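Local coordinates for putative uncharacterized protein (Streptococcus mutans, PDB 3L7N) that probably acts as a class I glutamine amidotransferase, hydrolysing glutamine to release ammonia for transfer to an acceptor substrate, at residues F46-M52 / K85-V90; V139-D145 / Q177-F182; Y116-L120 / F133-L137. All coordinates share one frame; numbering follows the deposited sequence.

Contact 1 of 3, residues F46-M52 / K85-V90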
loop_
_atom_site.group_PDB
_atom_site.type_symbol
_atom_site.label_atom_id
_atom_site.label_comp_id
_atom_site.label_asym_id
_atom_site.label_seq_id
_atom_site.Cartn_x
_atom_site.Cartn_y
_atom_site.Cartn_z
ATOM N N PHE A 46 11.055 -16.258 -3.117
ATOM C CA PHE A 46 11.218 -14.976 -2.519
ATOM C C PHE A 46 11.252 -15.001 -0.957
ATOM O O PHE A 46 10.932 -16.004 -0.330
ATOM C CB PHE A 46 10.169 -13.968 -3.076
ATOM C CG PHE A 46 8.745 -14.340 -2.772
ATOM C CD1 PHE A 46 8.206 -14.122 -1.471
ATOM C CD2 PHE A 46 7.933 -14.883 -3.749
ATOM C CE1 PHE A 46 6.933 -14.460 -1.166
ATOM C CE2 PHE A 46 6.601 -15.242 -3.459
ATOM C CZ PHE A 46 6.105 -15.038 -2.152
ATOM N N ASP A 47 11.736 -13.895 -0.383
ATOM C CA ASP A 47 11.885 -13.721 1.035
ATOM C C ASP A 47 10.863 -12.692 1.507
ATOM O O ASP A 47 10.469 -12.697 2.659
ATOM C CB ASP A 47 13.276 -13.180 1.344
ATOM C CG ASP A 47 14.393 -14.173 1.008
ATOM O OD1 ASP A 47 14.354 -15.352 1.507
ATOM O OD2 ASP A 47 15.369 -13.757 0.318
ATOM N N MET A 48 10.520 -11.745 0.640
ATOM C CA MET A 48 9.586 -10.733 0.994
ATOM C C MET A 48 8.673 -10.445 -0.200
ATOM O O MET A 48 9.109 -10.522 -1.328
ATOM C CB MET A 48 10.335 -9.484 1.404
ATOM C CG MET A 48 9.519 -8.238 1.514
ATOM S SD MET A 48 10.547 -6.837 2.054
ATOM C CE MET A 48 9.327 -5.557 2.325
ATOM N N LEU A 49 7.402 -10.121 0.068
ATOM C CA LEU A 49 6.384 -9.981 -0.960
ATOM C C LEU A 49 5.767 -8.600 -0.725
ATOM O O LEU A 49 5.330 -8.299 0.380
ATOM C CB LEU A 49 5.314 -11.055 -0.759
ATOM C CG LEU A 49 4.126 -11.072 -1.678
ATOM C CD1 LEU A 49 4.548 -11.283 -3.139
ATOM C CD2 LEU A 49 3.134 -12.157 -1.241
ATOM N N ILE A 50 5.770 -7.755 -1.723
ATOM C CA ILE A 50 5.235 -6.450 -1.589
ATOM C C ILE A 50 4.193 -6.365 -2.632
ATOM O O ILE A 50 4.491 -6.613 -3.791
ATOM C CB ILE A 50 6.326 -5.411 -1.913
ATOM C CG1 ILE A 50 7.452 -5.554 -0.942
ATOM C CG2 ILE A 50 5.778 -4.034 -1.941
ATOM C CD1 ILE A 50 8.545 -4.576 -1.149
ATOM N N LEU A 51 2.940 -6.103 -2.243
ATOM C CA LEU A 51 1.846 -6.024 -3.219
ATOM C C LEU A 51 1.404 -4.583 -3.260
ATOM O O LEU A 51 1.018 -4.051 -2.245
ATOM C CB LEU A 51 0.627 -6.904 -2.775
ATOM C CG LEU A 51 0.768 -8.422 -2.541
ATOM C CD1 LEU A 51 0.908 -8.686 -1.139
ATOM C CD2 LEU A 51 -0.424 -9.245 -3.091
ATOM N N MET A 52 1.452 -3.955 -4.440
ATOM C CA MET A 52 1.111 -2.552 -4.596
ATOM C C MET A 52 -0.379 -2.327 -4.898
ATOM O O MET A 52 -1.125 -3.266 -5.025
ATOM C CB MET A 52 1.952 -1.945 -5.713
ATOM C CG MET A 52 3.429 -1.779 -5.335
ATOM S SD MET A 52 3.670 -0.635 -3.987
ATOM C CE MET A 52 4.806 -1.622 -3.222
ATOM N N LYS A 85 7.026 -15.553 5.611
ATOM C CA LYS A 85 7.593 -14.509 4.674
ATOM C C LYS A 85 7.284 -13.099 5.178
ATOM O O LYS A 85 6.220 -12.853 5.595
ATOM C CB LYS A 85 6.973 -14.682 3.271
ATOM C CG LYS A 85 7.197 -16.000 2.684
ATOM C CD LYS A 85 8.633 -16.215 2.425
ATOM C CE LYS A 85 8.854 -17.583 1.805
ATOM N NZ LYS A 85 10.240 -17.987 2.017
ATOM N N ILE A 86 8.205 -12.170 5.012
ATOM C CA ILE A 86 7.892 -10.716 5.182
ATOM C C ILE A 86 6.909 -10.311 4.127
ATOM O O ILE A 86 7.132 -10.611 2.986
ATOM C CB ILE A 86 9.128 -9.897 4.992
ATOM C CG1 ILE A 86 10.274 -10.502 5.818
ATOM C CG2 ILE A 86 8.856 -8.416 5.242
ATOM C CD1 ILE A 86 11.421 -9.608 6.054
ATOM N N ILE A 87 5.773 -9.673 4.503
ATOM C CA ILE A 87 4.791 -9.209 3.487
ATOM C C ILE A 87 4.506 -7.773 3.737
ATOM O O ILE A 87 4.483 -7.386 4.845
ATOM C CB ILE A 87 3.509 -9.959 3.593
ATOM C CG1 ILE A 87 3.803 -11.458 3.605
ATOM C CG2 ILE A 87 2.571 -9.585 2.429
ATOM C CD1 ILE A 87 2.578 -12.314 3.741
ATOM N N VAL A 88 4.360 -6.954 2.683
ATOM C CA VAL A 88 3.822 -5.570 2.832
ATOM C C VAL A 88 2.764 -5.341 1.721
ATOM O O VAL A 88 3.012 -5.726 0.576
ATOM C CB VAL A 88 4.911 -4.531 2.679
ATOM C CG1 VAL A 88 4.284 -3.045 2.544
ATOM C CG2 VAL A 88 5.928 -4.654 3.798
ATOM N N GLY A 89 1.569 -4.761 2.069
ATOM C CA GLY A 89 0.460 -4.542 1.083
ATOM C C GLY A 89 0.097 -3.100 1.112
ATOM O O GLY A 89 -0.020 -2.552 2.161
ATOM N N VAL A 90 -0.030 -2.460 -0.064
ATOM C CA VAL A 90 -0.311 -0.994 -0.160
ATOM C C VAL A 90 -1.663 -0.757 -0.886
ATOM O O VAL A 90 -1.928 -1.395 -1.859
ATOM C CB VAL A 90 0.774 -0.338 -0.953
ATOM C CG1 VAL A 90 0.531 1.114 -1.118
ATOM C CG2 VAL A 90 2.085 -0.584 -0.323
HETATM O O HOH W 1 12.174 -16.595 3.019
#
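Leu49 CD1, three residues on in the same segment, lies over one face of the Phe46 ring, offset toward the rim, and the chain of Lys85 passes obliquely by the ring's CE1 corner, with Lys85 CG 4.2 Å from Phe46 CE1. Lys85 bends at chi2 (-65°) and then runs extended past the carbonyl of Phe46, which accepts a hydrogen bond from NZ (Lys85 NZ to Phe46 O 3.1 Å), met nearly head-on. A water takes a bond from the same NZ and gives one to Asp47 OD1, so ammonium and carboxylate are linked indirectly; the carboxylate also pairs with Arg2.

From there strands 48-51 and 86-90 run parallel, their axes 6° apart. The backbone bonds alternate in direction, as from Leu49 N to Ile86 O (3.0 Å) and from Val88 N to Leu49 O (2.8 Å), whereas the opening bond from Ile86 N to Asp47 O is weak. On one face Met48, with CG anti to its backbone N and the chain extended beyond, crosses over its neighbours: its CG is 3.8 Å from Ile86 CG2 and its CE 3.8 Å from Val88 CG2. Helix 219-233 covers this side. Leu51 and Ile87 lie alongside each other on the opposite face (Leu51 CD1 to Ile87 CG2 4.0 Å), where helix 70-82 packs through Ala80 and Ile77.

With helix 70-82 linking the two strands, this is a beta-alpha-beta unit of the central sheet. Gly89, within strand 86-90, is the first glycine of a GxCxG sequence, consistent with the nucleophile elbow of class I glutamine amidotransferases.

Contact 2 of 3, residues V139-D145 / Q177-F182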
loop_
_atom_site.group_PDB
_atom_site.type_symbol
_atom_site.label_atom_id
_atom_site.label_comp_id
_atom_site.label_asym_id
_atom_site.label_seq_id
_atom_site.Cartn_x
_atom_site.Cartn_y
_atom_site.Cartn_z
ATOM N N VAL A 139 1.801 12.182 4.566
ATOM C CA VAL A 139 2.023 11.089 3.626
ATOM C C VAL A 139 1.007 11.148 2.526
ATOM O O VAL A 139 0.008 11.929 2.616
ATOM C CB VAL A 139 1.966 9.645 4.323
ATOM C CG1 VAL A 139 2.973 9.541 5.459
ATOM C CG2 VAL A 139 0.539 9.275 4.751
ATOM N N GLY A 140 1.220 10.351 1.468
ATOM C CA GLY A 140 0.304 10.353 0.309
ATOM C C GLY A 140 -0.956 9.496 0.517
ATOM O O GLY A 140 -0.956 8.580 1.317
ATOM N N HIS A 141 -2.017 9.805 -0.211
ATOM C CA HIS A 141 -3.258 9.062 -0.099
ATOM C C HIS A 141 -3.870 9.014 -1.426
ATOM O O HIS A 141 -3.831 10.008 -2.153
ATOM C CB HIS A 141 -4.252 9.762 0.877
ATOM C CG HIS A 141 -3.761 9.840 2.263
ATOM N ND1 HIS A 141 -2.925 10.848 2.695
ATOM C CD2 HIS A 141 -3.886 8.985 3.294
ATOM C CE1 HIS A 141 -2.545 10.602 3.936
ATOM N NE2 HIS A 141 -3.116 9.473 4.325
ATOM N N TRP A 142 -4.484 7.866 -1.768
ATOM C CA TRP A 142 -5.296 7.768 -2.980
ATOM C C TRP A 142 -6.367 6.644 -2.939
ATOM O O TRP A 142 -6.331 5.750 -3.763
ATOM C CB TRP A 142 -4.413 7.594 -4.210
ATOM C CG TRP A 142 -5.000 8.188 -5.425
ATOM C CD1 TRP A 142 -6.103 7.742 -6.111
ATOM C CD2 TRP A 142 -4.526 9.361 -6.131
ATOM N NE1 TRP A 142 -6.366 8.593 -7.192
ATOM C CE2 TRP A 142 -5.412 9.584 -7.223
ATOM C CE3 TRP A 142 -3.431 10.225 -5.960
ATOM C CZ2 TRP A 142 -5.215 10.610 -8.147
ATOM C CZ3 TRP A 142 -3.269 11.269 -6.842
ATOM C CH2 TRP A 142 -4.155 11.452 -7.931
ATOM N N HIS A 143 -7.377 6.768 -2.061
ATOM C CA HIS A 143 -8.360 5.669 -1.906
ATOM C C HIS A 143 -9.765 6.091 -1.694
ATOM O O HIS A 143 -10.044 7.213 -1.370
ATOM C CB HIS A 143 -7.983 4.793 -0.773
ATOM C CG HIS A 143 -8.094 5.458 0.547
ATOM N ND1 HIS A 143 -7.330 6.552 0.889
ATOM C CD2 HIS A 143 -8.876 5.196 1.616
ATOM C CE1 HIS A 143 -7.607 6.914 2.127
ATOM N NE2 HIS A 143 -8.537 6.102 2.595
ATOM N N GLY A 144 -10.652 5.127 -1.834
ATOM C CA GLY A 144 -12.032 5.280 -1.491
ATOM C C GLY A 144 -12.425 4.220 -0.502
ATOM O O GLY A 144 -13.406 4.382 0.225
ATOM N N ASP A 145 -11.623 3.136 -0.442
ATOM C CA ASP A 145 -11.874 2.012 0.466
ATOM C C ASP A 145 -10.739 1.869 1.497
ATOM O O ASP A 145 -9.815 2.683 1.525
ATOM C CB ASP A 145 -12.024 0.739 -0.314
ATOM C CG ASP A 145 -13.296 0.679 -1.064
ATOM O OD1 ASP A 145 -14.171 1.528 -0.843
ATOM O OD2 ASP A 145 -13.433 -0.205 -1.911
ATOM N N GLN A 177 -2.445 1.517 3.980
ATOM C CA GLN A 177 -3.497 1.985 3.120
ATOM C C GLN A 177 -3.036 3.253 2.371
ATOM O O GLN A 177 -3.447 3.516 1.220
ATOM C CB GLN A 177 -4.755 2.257 3.928
ATOM C CG GLN A 177 -5.927 2.829 3.119
ATOM C CD GLN A 177 -6.282 1.999 1.902
ATOM O OE1 GLN A 177 -6.148 2.470 0.747
ATOM N NE2 GLN A 177 -6.789 0.766 2.135
ATOM N N CYS A 178 -2.140 3.980 3.001
ATOM C CA CYS A 178 -1.658 5.208 2.486
ATOM C C CYS A 178 -0.322 4.946 1.617
ATOM O O CYS A 178 0.323 3.813 1.706
ATOM C CB CYS A 178 -1.362 6.156 3.688
ATOM S SG CYS A 178 -0.291 5.431 4.960
ATOM N N HIS A 179 0.111 5.965 0.872
ATOM C CA HIS A 179 1.246 5.830 0.008
ATOM C C HIS A 179 2.450 6.717 0.501
ATOM O O HIS A 179 2.483 7.887 0.234
ATOM C CB HIS A 179 0.841 6.277 -1.383
ATOM C CG HIS A 179 -0.244 5.447 -1.999
ATOM N ND1 HIS A 179 0.017 4.333 -2.765
ATOM C CD2 HIS A 179 -1.587 5.618 -2.039
ATOM C CE1 HIS A 179 -1.123 3.838 -3.228
ATOM N NE2 HIS A 179 -2.110 4.597 -2.806
ATOM N N LEU A 180 3.437 6.141 1.121
ATOM C CA LEU A 180 4.653 6.899 1.413
ATOM C C LEU A 180 5.659 6.826 0.264
ATOM O O LEU A 180 6.737 7.462 0.316
ATOM C CB LEU A 180 5.319 6.367 2.655
ATOM C CG LEU A 180 4.625 6.665 3.960
ATOM C CD1 LEU A 180 3.250 5.996 4.047
ATOM C CD2 LEU A 180 5.531 6.229 5.136
ATOM N N GLU A 181 5.339 6.017 -0.742
ATOM C CA GLU A 181 6.277 5.637 -1.795
ATOM C C GLU A 181 6.208 6.639 -2.977
ATOM O O GLU A 181 6.949 6.490 -3.986
ATOM C CB GLU A 181 5.939 4.195 -2.310
ATOM C CG GLU A 181 4.829 4.144 -3.389
ATOM C CD GLU A 181 3.442 4.037 -2.828
ATOM O OE1 GLU A 181 3.267 3.957 -1.574
ATOM O OE2 GLU A 181 2.507 4.026 -3.635
ATOM N N PHE A 182 5.277 7.609 -2.884
ATOM C CA PHE A 182 5.040 8.554 -3.970
ATOM C C PHE A 182 6.315 9.381 -4.331
ATOM O O PHE A 182 7.270 9.544 -3.491
ATOM C CB PHE A 182 3.899 9.488 -3.614
ATOM C CG PHE A 182 2.532 8.908 -3.855
ATOM C CD1 PHE A 182 2.381 7.654 -4.478
ATOM C CD2 PHE A 182 1.353 9.664 -3.502
ATOM C CE1 PHE A 182 1.082 7.121 -4.745
ATOM C CE2 PHE A 182 0.046 9.159 -3.745
ATOM C CZ PHE A 182 -0.109 7.879 -4.374
HETATM O O HOH W 2 -4.448 5.634 0.137
#
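A single antiparallel beta bridge, Gly140 with His179, ties strand 136-143 to the loop that follows strand 173-176 and carries the His-X-Glu sequence of class I glutamine amidotransferases. Its firmer bond runs from His179 N to Gly140 O (2.9 Å, 166° at the hydrogen), though the donor stands well above the carbonyl plane; the return bond from Gly140 N to His179 O is weak.

With CG beside its backbone N (chi1 -62°), His179 turns its imidazole edge to the strand, CD2 lying 3.7 Å from Trp142 N, while ND1 donates to the syn lone pair of Glu181 OE2 (2.7 Å). That bond fixes the ring's rotation. His179 CB stands over the centre of one face of the Phe182 ring, and Phe182 CD2 comes 4.0 Å from Gly140 CA. Phe182 CE2 meets the edge of the Trp142 indole.

Farther along, Gln177 CG makes a CH-pi contact over one face of His143, 4.2 Å from the ring centroid. A water bridges Trp142 N and Gln177 O. At the other end Val139 CG1 packs on Leu180 CG (3.6 Å), its CG2 on Cys178 CB.

The His179-Glu181 pair matches the histidine and glutamate of the Cys-His-Glu catalytic triad in this family, a role inferred here from sequence and geometry.

Contact 3 of 3, residues Y116-L120 / F133-L137; sequences YLISL and FSDDL
Strands 115-120 and 136-143 run antiparallel here, with Ile118 and Leu137 as a hydrogen-bonded pair and Ser119 and Asp136 as the non-hydrogen-bonded pair beside it. They form a beta-hairpin with a long connection, since the twelve residues between the segments contain neither helix nor strand. The evidence for the pairing is reciprocal: Ile118 N donates to Leu137 O and Leu137 N to Ile118 O, both at 3.0 Å. Two residues farther on, Leu120 N reaches Asp135 O (2.8 Å), so the pairing continues for a residue beyond the regular strand of the second segment. Close CA-H...O approaches accompany these bonds, as from Asp136 CA to Ile118 O (3.3 Å).

The two faces of the hairpin differ. Ile118 and Leu137 share the more apolar one, with Ile118 CG1 4.5 Å from Leu137 CB; Leu137 goes on to touch Ala224 of helix 219-233, and Ile118 touches Gln165. Toward the connection, Leu120 places CD1 4.2 Å from Phe133 CB. Phe133, which is buried, also packs against Ser227 and Phe228 of that helix, so the start of the returning segment packs on the helix although much of this contact lies at the surface.

Ser119 and Asp136 occupy the other face, and the side chain of Leu117 crosses the base of Asp136 obliquely, its CD2 over CB. Ser134 OG turns back within its own segment and donates to Asp136 O from well above the carbonyl plane. Across the strands, with OG beside its own backbone N (chi1 -38°), Ser119 donates from OG to Asp136 OD1 at 2.8 Å, and the carboxylate oxygen is met nearly end-on.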
loop_
_atom_site.group_PDB
_atom_site.type_symbol
_atom_site.label_atom_id
_atom_site.label_comp_id
_atom_site.label_asym_id
_atom_site.label_seq_id
_atom_site.Cartn_x
_atom_site.Cartn_y
_atom_site.Cartn_z
ATOM N N TYR A 116 -1.841 14.086 3.258
ATOM C CA TYR A 116 -2.430 14.412 4.564
ATOM C C TYR A 116 -1.682 13.776 5.736
ATOM O O TYR A 116 -0.872 12.855 5.556
ATOM C CB TYR A 116 -3.888 14.068 4.597
ATOM C CG TYR A 116 -4.704 14.831 3.595
ATOM C CD1 TYR A 116 -5.096 16.154 3.839
ATOM C CD2 TYR A 116 -5.109 14.239 2.410
ATOM C CE1 TYR A 116 -5.853 16.850 2.921
ATOM C CE2 TYR A 116 -5.906 14.916 1.503
ATOM C CZ TYR A 116 -6.254 16.225 1.747
ATOM O OH TYR A 116 -6.995 16.920 0.806
ATOM N N LEU A 117 -1.854 14.356 6.916
ATOM C CA LEU A 117 -1.289 13.772 8.100
ATOM C C LEU A 117 -1.913 12.440 8.337
ATOM O O LEU A 117 -3.105 12.257 8.143
ATOM C CB LEU A 117 -1.513 14.672 9.332
ATOM C CG LEU A 117 -0.581 15.866 9.581
ATOM C CD1 LEU A 117 -1.276 16.849 10.559
ATOM C CD2 LEU A 117 0.831 15.431 10.131
ATOM N N ILE A 118 -1.088 11.494 8.682
ATOM C CA ILE A 118 -1.516 10.335 9.425
ATOM C C ILE A 118 -0.902 10.508 10.811
ATOM O O ILE A 118 0.051 11.334 10.980
ATOM C CB ILE A 118 -0.985 8.970 8.763
ATOM C CG1 ILE A 118 0.530 9.005 8.617
ATOM C CG2 ILE A 118 -1.686 8.707 7.385
ATOM C CD1 ILE A 118 1.180 7.731 8.831
ATOM N N SER A 119 -1.434 9.749 11.800
ATOM C CA SER A 119 -1.117 9.935 13.237
ATOM C C SER A 119 -0.996 8.583 13.903
ATOM O O SER A 119 -1.938 7.769 13.838
ATOM C CB SER A 119 -2.259 10.719 13.933
ATOM O OG SER A 119 -2.788 11.745 13.105
ATOM N N LEU A 120 0.115 8.339 14.593
ATOM C CA LEU A 120 0.299 7.040 15.232
ATOM C C LEU A 120 -0.728 6.784 16.326
ATOM O O LEU A 120 -1.022 7.647 17.142
ATOM C CB LEU A 120 1.714 6.862 15.795
ATOM C CG LEU A 120 2.864 7.090 14.834
ATOM C CD1 LEU A 120 4.163 6.520 15.366
ATOM C CD2 LEU A 120 2.531 6.489 13.541
ATOM N N PHE A 133 9.162 7.513 12.724
ATOM C CA PHE A 133 8.000 8.293 12.347
ATOM C C PHE A 133 7.667 9.253 13.507
ATOM O O PHE A 133 7.309 8.794 14.606
ATOM C CB PHE A 133 6.788 7.353 12.145
ATOM C CG PHE A 133 6.797 6.569 10.828
ATOM C CD1 PHE A 133 7.886 5.734 10.476
ATOM C CD2 PHE A 133 5.661 6.553 10.013
ATOM C CE1 PHE A 133 7.831 4.962 9.319
ATOM C CE2 PHE A 133 5.623 5.780 8.847
ATOM C CZ PHE A 133 6.678 4.996 8.509
ATOM N N SER A 134 7.754 10.568 13.276
ATOM C CA SER A 134 7.114 11.523 14.193
ATOM C C SER A 134 5.597 11.125 14.378
ATOM O O SER A 134 5.011 10.460 13.505
ATOM C CB SER A 134 7.218 12.922 13.637
ATOM O OG SER A 134 6.466 13.040 12.441
ATOM N N ASP A 135 4.981 11.530 15.495
ATOM C CA ASP A 135 3.563 11.107 15.795
ATOM C C ASP A 135 2.597 11.428 14.678
ATOM O O ASP A 135 1.580 10.728 14.495
ATOM C CB ASP A 135 3.074 11.789 17.034
ATOM C CG ASP A 135 3.729 11.292 18.244
ATOM O OD1 ASP A 135 4.630 10.370 18.131
ATOM O OD2 ASP A 135 3.358 11.806 19.340
ATOM N N ASP A 136 2.816 12.599 14.071
ATOM C CA ASP A 136 2.078 13.035 12.887
ATOM C C ASP A 136 3.046 13.284 11.710
ATOM O O ASP A 136 4.118 13.961 11.876
ATOM C CB ASP A 136 1.276 14.324 13.166
ATOM C CG ASP A 136 0.212 14.140 14.266
ATOM O OD1 ASP A 136 -0.665 13.221 14.150
ATOM O OD2 ASP A 136 0.242 14.938 15.234
ATOM N N LEU A 137 2.660 12.766 10.524
ATOM C CA LEU A 137 3.502 12.802 9.339
ATOM C C LEU A 137 2.671 13.044 8.141
ATOM O O LEU A 137 1.629 12.450 7.983
ATOM C CB LEU A 137 4.213 11.494 9.179
ATOM C CG LEU A 137 5.247 11.388 8.068
ATOM C CD1 LEU A 137 6.361 12.500 8.198
ATOM C CD2 LEU A 137 5.843 10.013 8.137
#

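All three contacts reach one mixed sheet, contact 2 through strand 136-143. Along the chain contact 1 closes first, then contact 3, then contact 2. Contact 1 belongs to the parallel part of the sheet and contact 3 to the antiparallel part, their centres about 23 Å apart and their nearest atoms about 10 Å. Contact 2, its centre about 17 Å from that of contact 1 and about 13 Å from that of contact 3, touches both: Val90 CG1 packs 3.7 Å from His179 ND1, and Val139 O lies 2.9 Å from Tyr116 N, a probable hydrogen bond. The end of strand 86-90 and the His179-Glu181 loop thus meet, consistent with a glutaminase site assembled where the parallel strands end.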